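Local coordinates for protein carbonic anhydrase (Porphyridium purpureum, PDB 1DDZ) that probably catalyses the reversible hydration of carbon dioxide to hydrogencarbonate, as a zinc-dependent carbonic anhydrase of the beta class, at residues D54-F57 against F58-L61; S143-G146 against L147-W151; V216-G219 against K220-L224; R410-R413 against R414-A418. All coordinates share one frame; numbering follows the deposited sequence.

Contact 1 of 4, residues D54-F57 against F58-L61; sequences DPEF and FNRL
OD1 of Asp-54 is held by two nitrogens of one guanidinium group: NH2 of Arg-60 lies 2.6 Å from Asp-54 OD1, and NH1 of Arg-60 lies 2.8 Å from the same oxygen. Both bonds lie in the guanidinium plane, and the arginine grips end-on in a salt bridge, NH2 using the syn lone pair of OD1. The arginine chain leaves the helix extended and bends back at chi3 (-56°), which brings its end over to the aspartate. The other carboxylate oxygen, OD2, takes the backbone N-H of Glu-56 at 3.0 Å from above the carboxylate plane, an Asx turn laid over the type I beta turn from Asp-54 to Phe-57. Putting an alanine at Asp-54 would probably leave the Arg-60 guanidinium without its ion-pair mate and the N-H of Glu-56 without its side-chain acceptor. Glu-56 then stands at the N-cap; its carbonyl O receives Arg-60 N at 2.9 Å, and its OE1 accepts from Asn-59 ND2 at 3.3 Å. On the apolar side, Phe-57 turns the edge bearing CD2 onto the face of the Phe-58 ring, a T-shaped pair with centroids 4.9 Å apart and planes at 78°. Flat, apolar rings suit this side because Met-50 and Leu-51 of helix 38-53 pack against them, and Trp-46 adds another edge-to-face partner to Phe-58. The whole is a tight turn between two helices, in which Asx turn and type I beta turn lead from helix 38-53 into helix 57-62.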
loop_
_atom_site.group_PDB
_atom_site.type_symbol
_atom_site.label_atom_id
_atom_site.label_comp_id
_atom_site.label_asym_id
_atom_site.label_seq_id
_atom_site.Cartn_x
_atom_site.Cartn_y
_atom_site.Cartn_z
ATOM N N ASP A 54 -39.946 6.705 -16.379
ATOM C CA ASP A 54 -40.429 5.731 -15.424
ATOM C C ASP A 54 -40.455 6.356 -14.042
ATOM O O ASP A 54 -39.424 6.512 -13.393
ATOM C CB ASP A 54 -39.506 4.518 -15.453
ATOM C CG ASP A 54 -39.889 3.445 -14.456
ATOM O OD1 ASP A 54 -39.078 2.519 -14.302
ATOM O OD2 ASP A 54 -40.968 3.494 -13.836
ATOM N N PRO A 55 -41.652 6.698 -13.561
ATOM C CA PRO A 55 -41.843 7.311 -12.245
ATOM C C PRO A 55 -41.395 6.436 -11.086
ATOM O O PRO A 55 -41.252 6.916 -9.985
ATOM C CB PRO A 55 -43.344 7.562 -12.201
ATOM C CG PRO A 55 -43.889 6.466 -13.074
ATOM C CD PRO A 55 -42.950 6.517 -14.240
ATOM N N GLU A 56 -41.183 5.152 -11.331
ATOM C CA GLU A 56 -40.736 4.254 -10.271
ATOM C C GLU A 56 -39.231 4.083 -10.322
ATOM O O GLU A 56 -38.681 3.275 -9.576
ATOM C CB GLU A 56 -41.384 2.870 -10.415
ATOM C CG GLU A 56 -42.895 2.824 -10.172
ATOM C CD GLU A 56 -43.290 3.236 -8.760
ATOM O OE1 GLU A 56 -42.796 2.624 -7.790
ATOM O OE2 GLU A 56 -44.103 4.177 -8.624
ATOM N N PHE A 57 -38.576 4.853 -11.193
ATOM C CA PHE A 57 -37.129 4.769 -11.389
ATOM C C PHE A 57 -36.290 4.727 -10.116
ATOM O O PHE A 57 -35.504 3.806 -9.904
ATOM C CB PHE A 57 -36.633 5.903 -12.281
ATOM C CG PHE A 57 -35.194 5.759 -12.669
ATOM C CD1 PHE A 57 -34.830 4.972 -13.766
ATOM C CD2 PHE A 57 -34.190 6.365 -11.912
ATOM C CE1 PHE A 57 -33.484 4.785 -14.098
ATOM C CE2 PHE A 57 -32.840 6.185 -12.233
ATOM C CZ PHE A 57 -32.488 5.395 -13.328
ATOM N N PHE A 58 -36.439 5.725 -9.260
ATOM C CA PHE A 58 -35.648 5.754 -8.039
ATOM C C PHE A 58 -36.120 4.778 -6.986
ATOM O O PHE A 58 -35.306 4.211 -6.265
ATOM C CB PHE A 58 -35.514 7.185 -7.515
ATOM C CG PHE A 58 -34.735 8.071 -8.444
ATOM C CD1 PHE A 58 -35.387 8.941 -9.308
ATOM C CD2 PHE A 58 -33.353 7.963 -8.526
ATOM C CE1 PHE A 58 -34.670 9.685 -10.255
ATOM C CE2 PHE A 58 -32.635 8.700 -9.462
ATOM C CZ PHE A 58 -33.289 9.560 -10.330
ATOM N N ASN A 59 -37.421 4.496 -6.961
ATOM C CA ASN A 59 -37.974 3.539 -5.994
ATOM C C ASN A 59 -37.369 2.172 -6.231
ATOM O O ASN A 59 -37.034 1.461 -5.293
ATOM C CB ASN A 59 -39.500 3.451 -6.112
ATOM C CG ASN A 59 -40.203 4.714 -5.615
ATOM O OD1 ASN A 59 -39.800 5.321 -4.622
ATOM N ND2 ASN A 59 -41.260 5.108 -6.300
ATOM N N ARG A 60 -37.207 1.818 -7.500
ATOM C CA ARG A 60 -36.624 0.533 -7.854
ATOM C C ARG A 60 -35.130 0.571 -7.517
ATOM O O ARG A 60 -34.621 -0.323 -6.840
ATOM C CB ARG A 60 -36.837 0.249 -9.341
ATOM C CG ARG A 60 -36.454 -1.166 -9.783
ATOM C CD ARG A 60 -36.574 -1.292 -11.287
ATOM N NE ARG A 60 -37.912 -0.931 -11.728
ATOM C CZ ARG A 60 -38.195 0.085 -12.534
ATOM N NH1 ARG A 60 -37.228 0.857 -13.014
ATOM N NH2 ARG A 60 -39.461 0.356 -12.820
ATOM N N LEU A 61 -34.461 1.654 -7.916
ATOM C CA LEU A 61 -33.030 1.851 -7.663
ATOM C C LEU A 61 -32.735 1.708 -6.181
ATOM O O LEU A 61 -31.902 0.909 -5.764
ATOM C CB LEU A 61 -32.614 3.250 -8.107
ATOM C CG LEU A 61 -31.135 3.572 -8.320
ATOM C CD1 LEU A 61 -30.670 3.025 -9.672
ATOM C CD2 LEU A 61 -30.966 5.079 -8.297
HETATM O O HOH W 1 -38.929 6.609 -8.233
HETATM O O HOH W 2 -34.231 1.884 -11.559
#

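Contact 2 of 4, residues S143-G146 against L147-W151; sequences SRLG and LIDNW
OD2 of Asp-149 accepts the backbone N-H of Leu-145 at 2.8 Å in a fairly straight bond (160°), the donor standing well above the carboxylate plane. An aspartate suits the place because its short side chain reaches back from the first turn of the helix to the loop before it. The backbone adds a second tie, from Asp-149 N to Gly-146 O at 2.8 Å. Gly-146 itself has backbone angles at which a side chain would be jammed against the preceding carbonyl O, so glycine is called for. CG of Asn-150 stands beside its backbone N, anti to the carbonyl carbon (chi1 -60°), which lets ND2 reach back to Leu-147 O at 3.0 Å, from the same face as the backbone N; ND2 also bonds Ser-195 OG of the second subunit. Around these bonds Leu-145 lies across Asp-149 at about a right angle, its CB 3.5 Å from Asp-149 CG. The same CB meets one branch of Ile-148, CG2, at 3.8 Å. Helix 361-373 closes over Leu-147 and Ile-148. Asp-149 is buried; burial alone would disfavour its charge, which the Leu-145 N-H and, weakly through a long ion pair, Arg-153 probably offset.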
loop_
_atom_site.group_PDB
_atom_site.type_symbol
_atom_site.label_atom_id
_atom_site.label_comp_id
_atom_site.label_asym_id
_atom_site.label_seq_id
_atom_site.Cartn_x
_atom_site.Cartn_y
_atom_site.Cartn_z
ATOM N N SER A 143 7.958 6.846 -20.141
ATOM C CA SER A 143 8.810 6.669 -18.979
ATOM C C SER A 143 8.921 7.974 -18.195
ATOM O O SER A 143 8.326 8.985 -18.588
ATOM C CB SER A 143 10.184 6.132 -19.381
ATOM O OG SER A 143 10.818 7.015 -20.285
ATOM N N ARG A 144 9.613 7.935 -17.061
ATOM C CA ARG A 144 9.787 9.120 -16.235
ATOM C C ARG A 144 8.414 9.696 -15.840
ATOM O O ARG A 144 8.214 10.908 -15.882
ATOM C CB ARG A 144 10.590 10.169 -17.020
ATOM C CG ARG A 144 12.030 9.763 -17.345
ATOM C CD ARG A 144 12.713 10.741 -18.308
ATOM N NE ARG A 144 12.249 10.552 -19.686
ATOM C CZ ARG A 144 11.946 11.539 -20.532
ATOM N NH1 ARG A 144 12.057 12.808 -20.152
ATOM N NH2 ARG A 144 11.521 11.259 -21.764
ATOM N N LEU A 145 7.452 8.826 -15.537
ATOM C CA LEU A 145 6.111 9.282 -15.177
ATOM C C LEU A 145 5.926 9.654 -13.700
ATOM O O LEU A 145 4.859 10.130 -13.320
ATOM C CB LEU A 145 5.063 8.251 -15.598
ATOM C CG LEU A 145 4.895 7.967 -17.099
ATOM C CD1 LEU A 145 3.770 6.986 -17.295
ATOM C CD2 LEU A 145 4.589 9.223 -17.867
ATOM N N GLY A 146 6.947 9.445 -12.873
ATOM C CA GLY A 146 6.844 9.771 -11.463
ATOM C C GLY A 146 6.094 8.754 -10.612
ATOM O O GLY A 146 6.186 7.536 -10.836
ATOM N N LEU A 147 5.325 9.257 -9.644
ATOM C CA LEU A 147 4.529 8.433 -8.721
ATOM C C LEU A 147 3.885 7.209 -9.384
ATOM O O LEU A 147 4.090 6.076 -8.948
ATOM C CB LEU A 147 3.429 9.294 -8.085
ATOM C CG LEU A 147 2.348 8.874 -7.050
ATOM C CD1 LEU A 147 1.472 7.716 -7.482
ATOM C CD2 LEU A 147 2.974 8.574 -5.739
ATOM N N ILE A 148 3.069 7.451 -10.401
ATOM C CA ILE A 148 2.371 6.378 -11.079
ATOM C C ILE A 148 3.246 5.297 -11.734
ATOM O O ILE A 148 2.774 4.174 -11.942
ATOM C CB ILE A 148 1.371 6.929 -12.097
ATOM C CG1 ILE A 148 0.426 5.810 -12.539
ATOM C CG2 ILE A 148 2.109 7.556 -13.274
ATOM C CD1 ILE A 148 -0.719 6.293 -13.331
ATOM N N ASP A 149 4.506 5.604 -12.042
ATOM C CA ASP A 149 5.364 4.594 -12.663
ATOM C C ASP A 149 5.619 3.435 -11.702
ATOM O O ASP A 149 5.834 2.296 -12.127
ATOM C CB ASP A 149 6.686 5.213 -13.106
ATOM C CG ASP A 149 6.767 5.386 -14.592
ATOM O OD1 ASP A 149 5.907 4.836 -15.316
ATOM O OD2 ASP A 149 7.700 6.068 -15.051
ATOM N N ASN A 150 5.531 3.714 -10.397
ATOM C CA ASN A 150 5.732 2.686 -9.368
ATOM C C ASN A 150 4.537 1.726 -9.366
ATOM O O ASN A 150 4.667 0.532 -9.124
ATOM C CB ASN A 150 5.928 3.342 -8.008
ATOM C CG ASN A 150 7.135 4.272 -7.974
ATOM O OD1 ASN A 150 8.281 3.836 -8.057
ATOM N ND2 ASN A 150 6.879 5.566 -7.851
ATOM N N TRP A 151 3.362 2.251 -9.694
ATOM C CA TRP A 151 2.160 1.435 -9.783
ATOM C C TRP A 151 2.338 0.575 -11.042
ATOM O O TRP A 151 2.169 -0.641 -11.016
ATOM C CB TRP A 151 0.925 2.340 -9.945
ATOM C CG TRP A 151 -0.384 1.597 -9.985
ATOM C CD1 TRP A 151 -1.110 1.272 -11.094
ATOM C CD2 TRP A 151 -1.123 1.100 -8.857
ATOM N NE1 TRP A 151 -2.254 0.601 -10.727
ATOM C CE2 TRP A 151 -2.288 0.485 -9.362
ATOM C CE3 TRP A 151 -0.911 1.121 -7.469
ATOM C CZ2 TRP A 151 -3.245 -0.104 -8.528
ATOM C CZ3 TRP A 151 -1.862 0.533 -6.641
ATOM C CH2 TRP A 151 -3.014 -0.070 -7.177
#

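Contact 3 of 4, residues V216-G219 against K220-L224; sequences VGDG and KLRDL
Charge pairing joins Asp-218 to Arg-222, whose side chains approach from opposite directions: Asp-218 OD1 lies 3.1 Å from Arg-222 NH2 in a salt bridge, with the carboxylate and guanidinium planes turned 61° apart. The bend at chi2 brings the end of the arginine nearer the aspartate. Hydrogen bonding occupies the other carboxylate oxygen. Asp-218 OD2 receives the backbone N-H of Lys-220 at 3.0 Å and nearly straight (171°), the donor standing above the carboxylate plane; Asp-218 reaches it because CG sits between the backbone N and the carbonyl carbon (chi1 64°). A water adds to the network, donating to Asp-218 OD2 at 2.7 Å and to Lys-220 O at 2.6 Å, with a weak bond from Arg-222 NE. An asparagine in place of Asp-218 would probably leave Arg-222 without its ionic mate, even if the amide oxygen still met the Lys-220 N-H. Among the van der Waals contacts, Lys-220 CB lies 3.7 Å from Asp-218 OD2 and stands over one face of the Arg-222 guanidinium, while the rest of the lysine chain runs out extended towards Glu-288 and Glu-298, to which its NZ makes long, weak ion pairs. Gly-219 makes the bend at a positive phi, which favours glycine. Leu-221 points away from the turn and packs on Val-212 and Tyr-214 of strand 208-214 and on Val-293 of helix 292-307. These features belong to the connection between strand 208-214 and its antiparallel neighbour 222-227, where the Asp-218 carboxylate takes the backbone N-H two residues on, as in an Asx turn.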
loop_
_atom_site.group_PDB
_atom_site.type_symbol
_atom_site.label_atom_id
_atom_site.label_comp_id
_atom_site.label_asym_id
_atom_site.label_seq_id
_atom_site.Cartn_x
_atom_site.Cartn_y
_atom_site.Cartn_z
ATOM N N VAL A 216 -14.051 -1.765 -26.537
ATOM C CA VAL A 216 -15.215 -0.877 -26.534
ATOM C C VAL A 216 -15.920 -0.816 -27.898
ATOM O O VAL A 216 -17.087 -0.446 -27.976
ATOM C CB VAL A 216 -14.833 0.550 -26.031
ATOM C CG1 VAL A 216 -14.050 1.295 -27.085
ATOM C CG2 VAL A 216 -16.068 1.331 -25.620
ATOM N N GLY A 217 -15.222 -1.224 -28.957
ATOM C CA GLY A 217 -15.807 -1.214 -30.292
ATOM C C GLY A 217 -16.963 -2.181 -30.488
ATOM O O GLY A 217 -17.674 -2.077 -31.470
ATOM N N ASP A 218 -17.121 -3.152 -29.587
ATOM C CA ASP A 218 -18.225 -4.111 -29.679
ATOM C C ASP A 218 -18.842 -4.466 -28.315
ATOM O O ASP A 218 -19.928 -5.060 -28.242
ATOM C CB ASP A 218 -17.805 -5.394 -30.423
ATOM C CG ASP A 218 -16.714 -6.189 -29.698
ATOM O OD1 ASP A 218 -16.265 -7.200 -30.276
ATOM O OD2 ASP A 218 -16.307 -5.827 -28.572
ATOM N N GLY A 219 -18.133 -4.116 -27.242
ATOM C CA GLY A 219 -18.616 -4.389 -25.903
ATOM C C GLY A 219 -18.792 -5.864 -25.617
ATOM O O GLY A 219 -19.496 -6.232 -24.681
ATOM N N LYS A 220 -18.073 -6.714 -26.340
ATOM C CA LYS A 220 -18.216 -8.147 -26.160
ATOM C C LYS A 220 -17.185 -8.710 -25.221
ATOM O O LYS A 220 -15.986 -8.597 -25.458
ATOM C CB LYS A 220 -18.152 -8.854 -27.510
ATOM C CG LYS A 220 -18.506 -10.319 -27.434
ATOM C CD LYS A 220 -18.664 -10.944 -28.801
ATOM C CE LYS A 220 -19.397 -12.265 -28.652
ATOM N NZ LYS A 220 -19.680 -12.997 -29.919
ATOM N N LEU A 221 -17.649 -9.338 -24.155
ATOM C CA LEU A 221 -16.732 -9.908 -23.182
ATOM C C LEU A 221 -16.124 -11.205 -23.695
ATOM O O LEU A 221 -16.850 -12.075 -24.191
ATOM C CB LEU A 221 -17.449 -10.177 -21.862
ATOM C CG LEU A 221 -17.998 -8.980 -21.084
ATOM C CD1 LEU A 221 -18.718 -9.531 -19.857
ATOM C CD2 LEU A 221 -16.889 -8.017 -20.671
ATOM N N ARG A 222 -14.796 -11.321 -23.586
ATOM C CA ARG A 222 -14.062 -12.511 -24.014
ATOM C C ARG A 222 -13.579 -13.191 -22.755
ATOM O O ARG A 222 -13.207 -12.521 -21.781
ATOM C CB ARG A 222 -12.863 -12.145 -24.869
ATOM C CG ARG A 222 -13.079 -11.051 -25.858
ATOM C CD ARG A 222 -14.103 -11.390 -26.873
ATOM N NE ARG A 222 -14.026 -10.410 -27.947
ATOM C CZ ARG A 222 -14.578 -10.571 -29.143
ATOM N NH1 ARG A 222 -15.252 -11.681 -29.410
ATOM N NH2 ARG A 222 -14.437 -9.636 -30.078
ATOM N N ASP A 223 -13.512 -14.511 -22.788
ATOM C CA ASP A 223 -13.126 -15.282 -21.616
ATOM C C ASP A 223 -11.626 -15.445 -21.421
ATOM O O ASP A 223 -10.906 -15.661 -22.377
ATOM C CB ASP A 223 -13.797 -16.647 -21.710
ATOM C CG ASP A 223 -13.862 -17.360 -20.403
ATOM O OD1 ASP A 223 -13.441 -16.779 -19.388
ATOM O OD2 ASP A 223 -14.347 -18.519 -20.389
ATOM N N LEU A 224 -11.157 -15.251 -20.190
ATOM C CA LEU A 224 -9.738 -15.444 -19.878
ATOM C C LEU A 224 -9.579 -16.647 -18.972
ATOM O O LEU A 224 -8.458 -16.997 -18.603
ATOM C CB LEU A 224 -9.132 -14.241 -19.161
ATOM C CG LEU A 224 -8.475 -13.125 -19.963
ATOM C CD1 LEU A 224 -7.337 -13.669 -20.790
ATOM C CD2 LEU A 224 -9.486 -12.500 -20.840
HETATM O O HOH W 3 -14.546 -7.295 -27.129
#

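Contact 4 of 4, residues R410-R413 against R414-A418; sequences RDVR and RHNQA
The guanidinium of Arg-413 lies with one face beneath NE2 of Gln-417, which stands 3.2 Å above its plane near the rim; both groups are donors, so this is packing, and Arg-413 NH2 instead bonds Val-9 O of the second subunit. The motif is the C-terminal end of helix 407-414, where His-415 and Asn-416 turn the chain into helix 417-420. Arg-414 N bonds Arg-410 O and His-415 N bonds Asp-411 O, the last i to i-4 bonds here, before Asn-416 N reaches Arg-413 O. CG of Asn-416 stands beside its backbone N, anti to the carbonyl carbon (chi1 -71°), which turns ND2 back to donate to Val-412 O at 2.7 Å in the carbonyl plane, on a lone pair; a short amide suits a helix end. Asp-411 and Arg-414 lie side by side in a salt bridge, a weak bond from Arg-414 NH2 reaching Asp-411 OD1 at 3.2 Å at the guanidinium edge. Asp-411 has its strongest polar partner in His-358 and Arg-414 NH1 a further salt bridge to Glu-440, both of the second subunit. His-415 stacks its ring on His-415 of the second subunit, while its own NE2 stands 3.7 Å above the centre of the Arg-414 guanidinium.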
loop_
_atom_site.group_PDB
_atom_site.type_symbol
_atom_site.label_atom_id
_atom_site.label_comp_id
_atom_site.label_asym_id
_atom_site.label_seq_id
_atom_site.Cartn_x
_atom_site.Cartn_y
_atom_site.Cartn_z
ATOM N N ARG A 410 -13.401 5.931 11.357
ATOM C CA ARG A 410 -13.491 6.080 12.799
ATOM C C ARG A 410 -12.810 7.374 13.239
ATOM O O ARG A 410 -13.289 8.055 14.138
ATOM C CB ARG A 410 -12.874 4.880 13.503
ATOM C CG ARG A 410 -13.856 3.751 13.730
ATOM C CD ARG A 410 -14.927 4.156 14.729
ATOM N NE ARG A 410 -15.138 3.066 15.662
ATOM C CZ ARG A 410 -14.756 3.055 16.933
ATOM N NH1 ARG A 410 -14.163 4.097 17.492
ATOM N NH2 ARG A 410 -14.852 1.931 17.607
ATOM N N ASP A 411 -11.720 7.740 12.573
ATOM C CA ASP A 411 -11.011 8.986 12.887
ATOM C C ASP A 411 -11.920 10.178 12.619
ATOM O O ASP A 411 -11.906 11.174 13.338
ATOM C CB ASP A 411 -9.763 9.128 12.014
ATOM C CG ASP A 411 -8.652 8.182 12.406
ATOM O OD1 ASP A 411 -8.763 7.445 13.409
ATOM O OD2 ASP A 411 -7.643 8.181 11.690
ATOM N N VAL A 412 -12.670 10.088 11.535
ATOM C CA VAL A 412 -13.607 11.137 11.178
ATOM C C VAL A 412 -14.668 11.284 12.283
ATOM O O VAL A 412 -14.986 12.400 12.689
ATOM C CB VAL A 412 -14.300 10.828 9.826
ATOM C CG1 VAL A 412 -15.290 11.930 9.467
ATOM C CG2 VAL A 412 -13.269 10.673 8.724
ATOM N N ARG A 413 -15.183 10.159 12.781
ATOM C CA ARG A 413 -16.196 10.171 13.821
ATOM C C ARG A 413 -15.636 10.849 15.054
ATOM O O ARG A 413 -16.209 11.821 15.557
ATOM C CB ARG A 413 -16.609 8.748 14.181
ATOM C CG ARG A 413 -17.935 8.708 14.886
ATOM C CD ARG A 413 -18.235 7.368 15.504
ATOM N NE ARG A 413 -17.537 7.295 16.765
ATOM C CZ ARG A 413 -18.129 7.184 17.943
ATOM N NH1 ARG A 413 -19.451 7.121 18.035
ATOM N NH2 ARG A 413 -17.383 7.143 19.035
ATOM N N ARG A 414 -14.484 10.347 15.495
ATOM C CA ARG A 414 -13.785 10.839 16.674
ATOM C C ARG A 414 -13.466 12.301 16.648
ATOM O O ARG A 414 -13.537 12.948 17.663
ATOM C CB ARG A 414 -12.498 10.065 16.893
ATOM C CG ARG A 414 -11.614 10.638 17.969
ATOM C CD ARG A 414 -10.447 9.726 18.308
ATOM N NE ARG A 414 -9.665 9.390 17.127
ATOM C CZ ARG A 414 -8.374 9.659 16.976
ATOM N NH1 ARG A 414 -7.692 10.287 17.936
ATOM N NH2 ARG A 414 -7.755 9.268 15.866
ATOM N N HIS A 415 -13.114 12.834 15.488
ATOM C CA HIS A 415 -12.760 14.246 15.406
ATOM C C HIS A 415 -13.933 15.166 15.125
ATOM O O HIS A 415 -13.731 16.346 14.893
ATOM C CB HIS A 415 -11.689 14.486 14.314
ATOM C CG HIS A 415 -10.347 13.882 14.615
ATOM N ND1 HIS A 415 -9.707 13.022 13.750
ATOM C CD2 HIS A 415 -9.560 13.960 15.713
ATOM C CE1 HIS A 415 -8.594 12.584 14.304
ATOM N NE2 HIS A 415 -8.480 13.138 15.495
ATOM N N ASN A 416 -15.139 14.620 15.077
ATOM C CA ASN A 416 -16.300 15.430 14.764
ATOM C C ASN A 416 -17.462 15.162 15.687
ATOM O O ASN A 416 -18.617 15.269 15.274
ATOM C CB ASN A 416 -16.732 15.165 13.327
ATOM C CG ASN A 416 -15.767 15.736 12.324
ATOM O OD1 ASN A 416 -15.937 16.837 11.849
ATOM N ND2 ASN A 416 -14.738 14.979 11.992
ATOM N N GLN A 417 -17.148 14.756 16.910
ATOM C CA GLN A 417 -18.151 14.458 17.912
ATOM C C GLN A 417 -18.968 15.700 18.278
ATOM O O GLN A 417 -20.126 15.589 18.671
ATOM C CB GLN A 417 -17.497 13.862 19.160
ATOM C CG GLN A 417 -17.057 12.420 19.000
ATOM C CD GLN A 417 -18.215 11.457 18.967
ATOM O OE1 GLN A 417 -19.231 11.737 18.342
ATOM N NE2 GLN A 417 -18.069 10.312 19.644
ATOM N N ALA A 418 -18.389 16.879 18.109
ATOM C CA ALA A 418 -19.095 18.110 18.415
ATOM C C ALA A 418 -20.400 18.130 17.636
ATOM O O ALA A 418 -21.475 18.298 18.220
ATOM C CB ALA A 418 -18.244 19.317 18.053
#

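Contacts 1 to 4 follow one another along the chain in that order and none touches another. Contacts 3 and 4 have centres about 45 Å apart, on opposite sides of the chain's centre, as do contacts 1 and 2 at about 44 Å; contacts 2 and 3 are the nearest pair, their centres about 29 Å apart. Each is a turn between secondary elements. Contact 1 links helices 38-53 and 57-62, contact 2 leads into helix 147-161, contact 3 joins strands 208-214 and 222-227 of the first five-stranded sheet, and contact 4 lies in the second carbonic anhydrase range. Contacts 2 and 4 both touch the second subunit, so they share the dimer interface, whereas contacts 1 and 3 do not.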